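Local coordinates for protein AbiQ (Lactococcus lactis, PDB 4GLK) that acts as an endoribonuclease, the toxic component of a type III toxin-antitoxin system in anti-phage defence, and is neutralised by its cognate RNA antitoxin AntiQ, at residues 111-114 / 115-118; 136-139 / 140-144. The protein carries 1 engineered substitution. One frame throughout, in Å; residues are numbered along the deposited sequence.

Contact 1 (111-114 / 115-118); sequences KHKM and MQKQ
Met114 lays its terminal methyl over the side-chain amide of Gln118, one helical turn further along helix 110-124. The CE atom of Met114 lies 3.5 Å from OE1 of Gln118 and almost equally near the CD and NE2 of the same amide, so the methyl rests on the whole group and the two chains cross at a slant. Met114 starts with CG trans to the backbone N (chi1 -175°), then bends at both later torsions, which turns the methyl back toward Gln118; an unbranched, flexible thioether suits such a fold-back. NE2 of the same amide also gives a weak hydrogen bond to the carbonyl of Leu84.

Met115, buried against Leu50 and Leu105, passes its sulfur near His112 before its end leads away. Its SD stands 5.1 Å from the centroid of the His112 ring, oblique to the plane, a loose sulfur-aromatic approach. ND1 of that ring, buried here, has no polar partner in the model. CG of Met115 packs 3.3 Å from the carbonyl O of Lys111, the atom that also accepts the Met115 N-H at 3.2 Å. Further round, Gln118 N donates to Met114 O at 2.9 Å, a regular i to i+4 bond.

The exposed face is polar. Lys117 passes CG within 3.4 Å of Lys113 O, while its ammonium reaches Glu76 in a salt bridge; that of Lys113 bonds to the carbonyl of Leu107. The chemistry is thus that of an amphipathic helix: Met115 and Gln118 touch Leu50 and Met114 and Gln118 touch Ser52, both on strand 45-52, while the lysines keep to the exposed face.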
ATOM      1  N   LYS A 111      14.450 -12.056   6.064  1.00 45.03           N
ATOM      2  CA  LYS A 111      13.758 -10.897   5.496  1.00 44.17           C
ATOM      3  C   LYS A 111      12.350 -11.337   5.062  1.00 44.08           C
ATOM      4  O   LYS A 111      11.355 -10.718   5.432  1.00 42.00           O
ATOM      5  CB  LYS A 111      14.551 -10.412   4.260  1.00 47.58           C
ATOM      6  CG  LYS A 111      14.435  -8.933   3.919  1.00 68.05           C
ATOM      7  CD  LYS A 111      15.055  -8.665   2.540  1.00 81.62           C
ATOM      8  CE  LYS A 111      16.163  -7.639   2.562  1.00 98.51           C
ATOM      9  NZ  LYS A 111      15.692  -6.309   2.089  1.00109.50           N
ATOM     10  N   HIS A 112      12.285 -12.433   4.292  1.00 40.15           N
ATOM     11  CA  HIS A 112      11.056 -13.005   3.758  1.00 39.80           C
ATOM     12  C   HIS A 112      10.260 -13.735   4.824  1.00 41.61           C
ATOM     13  O   HIS A 112       9.038 -13.762   4.739  1.00 39.61           O
ATOM     14  CB  HIS A 112      11.359 -13.906   2.559  1.00 40.75           C
ATOM     15  CG  HIS A 112      11.917 -13.178   1.369  1.00 44.23           C
ATOM     16  ND1 HIS A 112      12.264 -11.835   1.427  1.00 46.33           N
ATOM     17  CD2 HIS A 112      12.179 -13.639   0.128  1.00 46.11           C
ATOM     18  CE1 HIS A 112      12.724 -11.530   0.228  1.00 46.03           C
ATOM     19  NE2 HIS A 112      12.686 -12.584  -0.592  1.00 46.41           N
ATOM     20  N   LYS A 113      10.950 -14.300   5.832  1.00 39.03           N
ATOM     21  CA  LYS A 113      10.345 -14.989   6.980  1.00 39.76           C
ATOM     22  C   LYS A 113       9.516 -13.976   7.814  1.00 43.11           C
ATOM     23  O   LYS A 113       8.470 -14.325   8.358  1.00 42.69           O
ATOM     24  CB  LYS A 113      11.442 -15.642   7.836  1.00 42.79           C
ATOM     25  CG  LYS A 113      10.966 -16.861   8.621  1.00 61.18           C
ATOM     26  CD  LYS A 113      12.135 -17.578   9.295  1.00 76.02           C
ATOM     27  CE  LYS A 113      12.318 -18.988   8.781  1.00 91.44           C
ATOM     28  NZ  LYS A 113      13.668 -19.190   8.185  1.00100.73           N
ATOM     29  N   MET A 114       9.989 -12.724   7.880  1.00 40.94           N
ATOM     30  CA  MET A 114       9.342 -11.609   8.554  1.00 41.97           C
ATOM     31  C   MET A 114       8.175 -11.112   7.693  1.00 41.03           C
ATOM     32  O   MET A 114       7.125 -10.752   8.235  1.00 39.17           O
ATOM     33  CB  MET A 114      10.362 -10.494   8.805  1.00 46.26           C
ATOM     34  CG  MET A 114       9.810  -9.328   9.609  1.00 52.75           C
ATOM     35  SD  MET A 114      10.403  -7.735   8.997  1.00 60.17           S
ATOM     36  CE  MET A 114       9.682  -7.701   7.377  1.00 56.68           C
ATOM     37  N   MET A 115       8.339 -11.122   6.349  1.00 36.19           N
ATOM     38  CA  MET A 115       7.255 -10.734   5.438  1.00 34.65           C
ATOM     39  C   MET A 115       6.075 -11.683   5.617  1.00 34.53           C
ATOM     40  O   MET A 115       4.945 -11.224   5.729  1.00 34.21           O
ATOM     41  CB  MET A 115       7.713 -10.725   3.989  1.00 37.78           C
ATOM     42  CG  MET A 115       8.713  -9.647   3.702  1.00 43.63           C
ATOM     43  SD  MET A 115       8.709  -9.232   1.959  1.00 50.81           S
ATOM     44  CE  MET A 115       7.489  -7.897   1.978  1.00 48.13           C
ATOM     45  N   GLN A 116       6.350 -12.994   5.735  1.00 29.45           N
ATOM     46  CA  GLN A 116       5.343 -14.030   5.950  1.00 29.28           C
ATOM     47  C   GLN A 116       4.503 -13.654   7.186  1.00 33.38           C
ATOM     48  O   GLN A 116       3.272 -13.603   7.100  1.00 32.98           O
ATOM     49  CB  GLN A 116       6.043 -15.392   6.116  1.00 31.00           C
ATOM     50  CG  GLN A 116       5.117 -16.607   6.271  1.00 56.70           C
ATOM     51  CD  GLN A 116       5.832 -17.893   6.668  1.00 84.52           C
ATOM     52  OE1 GLN A 116       5.396 -18.994   6.318  1.00 83.15           O
ATOM     53  NE2 GLN A 116       6.913 -17.805   7.440  1.00 79.72           N
ATOM     54  N   LYS A 117       5.196 -13.291   8.295  1.00 28.97           N
ATOM     55  CA  LYS A 117       4.618 -12.876   9.576  1.00 28.55           C
ATOM     56  C   LYS A 117       3.761 -11.625   9.415  1.00 29.16           C
ATOM     57  O   LYS A 117       2.681 -11.562   9.993  1.00 26.92           O
ATOM     58  CB  LYS A 117       5.722 -12.662  10.630  1.00 31.74           C
ATOM     59  CG  LYS A 117       6.393 -13.961  11.050  1.00 44.63           C
ATOM     60  CD  LYS A 117       7.561 -13.726  11.985  1.00 54.46           C
ATOM     61  CE  LYS A 117       8.079 -15.029  12.556  1.00 65.93           C
ATOM     62  NZ  LYS A 117       7.071 -15.706  13.428  1.00 67.22           N
ATOM     63  N   GLN A 118       4.229 -10.646   8.610  1.00 24.94           N
ATOM     64  CA  GLN A 118       3.467  -9.423   8.314  1.00 24.74           C
ATOM     65  C   GLN A 118       2.139  -9.748   7.609  1.00 27.38           C
ATOM     66  O   GLN A 118       1.124  -9.132   7.927  1.00 26.49           O
ATOM     67  CB  GLN A 118       4.267  -8.478   7.420  1.00 25.74           C
ATOM     68  CG  GLN A 118       5.464  -7.829   8.102  1.00 37.71           C
ATOM     69  CD  GLN A 118       6.247  -7.001   7.118  1.00 46.47           C
ATOM     70  OE1 GLN A 118       6.516  -7.416   5.979  1.00 39.55           O
ATOM     71  NE2 GLN A 118       6.656  -5.824   7.545  1.00 37.55           N
TER

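Contact 2 (136-139 / 140-144)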
ATOM      1  N   VAL A 136      -9.771   6.528   4.098  1.00 20.95           N
ATOM      2  CA  VAL A 136      -8.735   7.354   3.441  1.00 21.36           C
ATOM      3  C   VAL A 136      -9.209   7.801   2.031  1.00 25.78           C
ATOM      4  O   VAL A 136      -9.093   8.980   1.680  1.00 25.35           O
ATOM      5  CB  VAL A 136      -7.369   6.604   3.412  1.00 23.57           C
ATOM      6  CG1 VAL A 136      -6.336   7.365   2.602  1.00 22.68           C
ATOM      7  CG2 VAL A 136      -6.852   6.358   4.830  1.00 23.03           C
ATOM      8  N   TYR A 137      -9.769   6.860   1.257  1.00 21.47           N
ATOM      9  CA  TYR A 137     -10.276   7.117  -0.102  1.00 20.90           C
ATOM     10  C   TYR A 137     -11.362   8.194  -0.105  1.00 24.18           C
ATOM     11  O   TYR A 137     -11.222   9.192  -0.812  1.00 22.75           O
ATOM     12  CB  TYR A 137     -10.798   5.823  -0.727  1.00 21.93           C
ATOM     13  CG  TYR A 137     -11.185   5.942  -2.185  1.00 25.95           C
ATOM     14  CD1 TYR A 137     -10.232   5.816  -3.190  1.00 27.73           C
ATOM     15  CD2 TYR A 137     -12.510   6.138  -2.562  1.00 27.53           C
ATOM     16  CE1 TYR A 137     -10.588   5.888  -4.536  1.00 29.20           C
ATOM     17  CE2 TYR A 137     -12.879   6.207  -3.907  1.00 28.43           C
ATOM     18  CZ  TYR A 137     -11.912   6.090  -4.888  1.00 34.16           C
ATOM     19  OH  TYR A 137     -12.264   6.162  -6.211  1.00 37.46           O
ATOM     20  N   ARG A 138     -12.401   8.020   0.727  1.00 21.29           N
ATOM     21  CA  ARG A 138     -13.534   8.936   0.819  1.00 21.78           C
ATOM     22  C   ARG A 138     -13.136  10.308   1.349  1.00 27.68           C
ATOM     23  O   ARG A 138     -13.522  11.322   0.754  1.00 28.04           O
ATOM     24  CB  ARG A 138     -14.665   8.333   1.660  1.00 19.65           C
ATOM     25  CG  ARG A 138     -15.297   7.091   1.043  1.00 19.53           C
ATOM     26  CD  ARG A 138     -16.504   6.697   1.862  1.00 28.64           C
ATOM     27  NE  ARG A 138     -16.930   5.310   1.642  1.00 31.01           N
ATOM     28  CZ  ARG A 138     -18.119   4.962   1.168  1.00 56.25           C
ATOM     29  NH1 ARG A 138     -18.996   5.886   0.798  1.00 57.64           N
ATOM     30  NH2 ARG A 138     -18.433   3.681   1.035  1.00 47.53           N
ATOM     31  N   LYS A 139     -12.355  10.349   2.433  1.00 23.19           N
ATOM     32  CA  LYS A 139     -11.902  11.624   3.028  1.00 24.52           C
ATOM     33  C   LYS A 139     -11.053  12.442   2.053  1.00 29.83           C
ATOM     34  O   LYS A 139     -11.250  13.647   1.950  1.00 30.82           O
ATOM     35  CB  LYS A 139     -11.141  11.384   4.342  1.00 26.08           C
ATOM     36  CG  LYS A 139     -12.038  10.897   5.486  1.00 31.15           C
ATOM     37  CD  LYS A 139     -12.401  12.005   6.454  1.00 29.73           C
ATOM     38  CE  LYS A 139     -13.429  11.566   7.463  1.00 38.86           C
ATOM     39  NZ  LYS A 139     -13.854  12.699   8.327  1.00 49.05           N
ATOM     40  N   ALA A 140     -10.163  11.785   1.293  1.00 27.07           N
ATOM     41  CA  ALA A 140      -9.303  12.500   0.328  1.00 27.19           C
ATOM     42  C   ALA A 140      -9.975  12.861  -1.005  1.00 34.39           C
ATOM     43  O   ALA A 140      -9.769  13.965  -1.519  1.00 33.77           O
ATOM     44  CB  ALA A 140      -8.035  11.700   0.061  1.00 26.92           C
ATOM     45  N   ALA A 141     -10.711  11.904  -1.595  1.00 32.73           N
ATOM     46  CA  ALA A 141     -11.320  12.058  -2.917  1.00 32.85           C
ATOM     47  C   ALA A 141     -12.748  12.571  -2.960  1.00 38.37           C
ATOM     48  O   ALA A 141     -13.119  13.221  -3.939  1.00 39.35           O
ATOM     49  CB  ALA A 141     -11.214  10.746  -3.673  1.00 33.62           C
ATOM     50  N   HIS A 142     -13.563  12.292  -1.935  1.00 34.67           N
ATOM     51  CA  HIS A 142     -14.965  12.707  -1.934  1.00 35.47           C
ATOM     52  C   HIS A 142     -15.254  13.876  -0.987  1.00 41.92           C
ATOM     53  O   HIS A 142     -15.939  14.818  -1.378  1.00 41.44           O
ATOM     54  CB  HIS A 142     -15.891  11.518  -1.618  1.00 36.68           C
ATOM     55  CG  HIS A 142     -15.834  10.391  -2.619  1.00 40.76           C
ATOM     56  ND1 HIS A 142     -16.422   9.180  -2.347  1.00 42.99           N
ATOM     57  CD2 HIS A 142     -15.280  10.328  -3.848  1.00 43.19           C
ATOM     58  CE1 HIS A 142     -16.211   8.413  -3.408  1.00 42.72           C
ATOM     59  NE2 HIS A 142     -15.520   9.075  -4.335  1.00 43.02           N
ATOM     60  N   GLU A 143     -14.753  13.791   0.254  1.00 37.14           N
ATOM     61  CA  GLU A 143     -14.958  14.794   1.288  1.00 37.31           C
ATOM     62  C   GLU A 143     -14.000  15.954   1.112  1.00 43.07           C
ATOM     63  O   GLU A 143     -14.336  17.077   1.491  1.00 42.90           O
ATOM     64  CB  GLU A 143     -14.741  14.173   2.672  1.00 38.77           C
ATOM     65  CG  GLU A 143     -15.611  14.740   3.757  1.00 52.20           C
ATOM     66  CD  GLU A 143     -15.498  14.072   5.115  1.00 74.13           C
ATOM     67  OE1 GLU A 143     -15.506  14.801   6.128  1.00 70.87           O
ATOM     68  OE2 GLU A 143     -15.455  12.825   5.186  1.00 69.95           O
ATOM     69  N   LYS A 144     -12.801  15.682   0.561  1.00 41.37           N
ATOM     70  CA  LYS A 144     -11.754  16.679   0.356  1.00 41.66           C
ATOM     71  C   LYS A 144     -11.285  17.274   1.710  1.00 45.44           C
ATOM     72  O   LYS A 144     -10.913  18.442   1.781  1.00 45.34           O
ATOM     73  CB  LYS A 144     -12.195  17.761  -0.665  1.00 44.43           C
ATOM     74  CG  LYS A 144     -11.557  17.665  -2.064  1.00 55.56           C
ATOM     75  CD  LYS A 144     -12.119  16.604  -3.047  1.00 65.22           C
ATOM     76  CE  LYS A 144     -13.626  16.553  -3.162  1.00 82.46           C
ATOM     77  NZ  LYS A 144     -14.253  17.851  -3.566  1.00 92.24           N
TER
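Tyr137 turns the edge of its ring toward the face of His142, in an offset edge-to-face pair with centroids 5.5 Å apart and planes at 79°. CE2 of the tyrosine makes the closest approach, 3.9 Å from His142 NE2. With chi1 at -173° the tyrosine ring swings beside its own carbonyl carbon and reaches His142. The backbone is tightly bonded here too: Arg138 O accepts two N-H groups, from His142 and, at 2.8 Å, from Glu143; the second belongs to the wider pi-type turn that ends the helix before Lys144 takes positive phi. Ala140 is buried, its small side chain letting helix 155-166 come close.

The solvent side is looser. Lys139 and Glu143 run side by side, joined by a salt bridge in which Lys139 NZ, 3.5 Å from Glu143 OE1, gives a weak hydrogen bond. CD and CE of Lys139 lie 3.4 and 3.3 Å from OE2 of Glu143, alongside the carboxylate. Arg138, also exposed, pairs with Glu134.

On the inner side, Val136 and Ala140 meet Phe155 of helix 155-166, Val136 also touches Tyr148 of helix 146-151, and Tyr137 lies on Met92 of strand 79-94 with its hydroxyl bonded to Glu159 and Lys156.

Contacts 1 and 2 lie on two helices that follow each other in the chain, 110-124 and 126-143, yet on opposite sides of the centre of the protein. Their centres are 32 Å apart and their nearest atoms about 18 Å, so neither touches the other. Contact 1 lies near the start of its helix, contact 2 at the end of the next. What relates them is the antiparallel sheet: Met114, Met115 and Gln118 touch strand 45-52, while its neighbour 79-94 is met from both contacts, by Val136 and Tyr137 and, through a weak bond to Leu84, by Gln118. No ligand or RNA site is identified at either, and no part in RNA cleavage can be assigned to them.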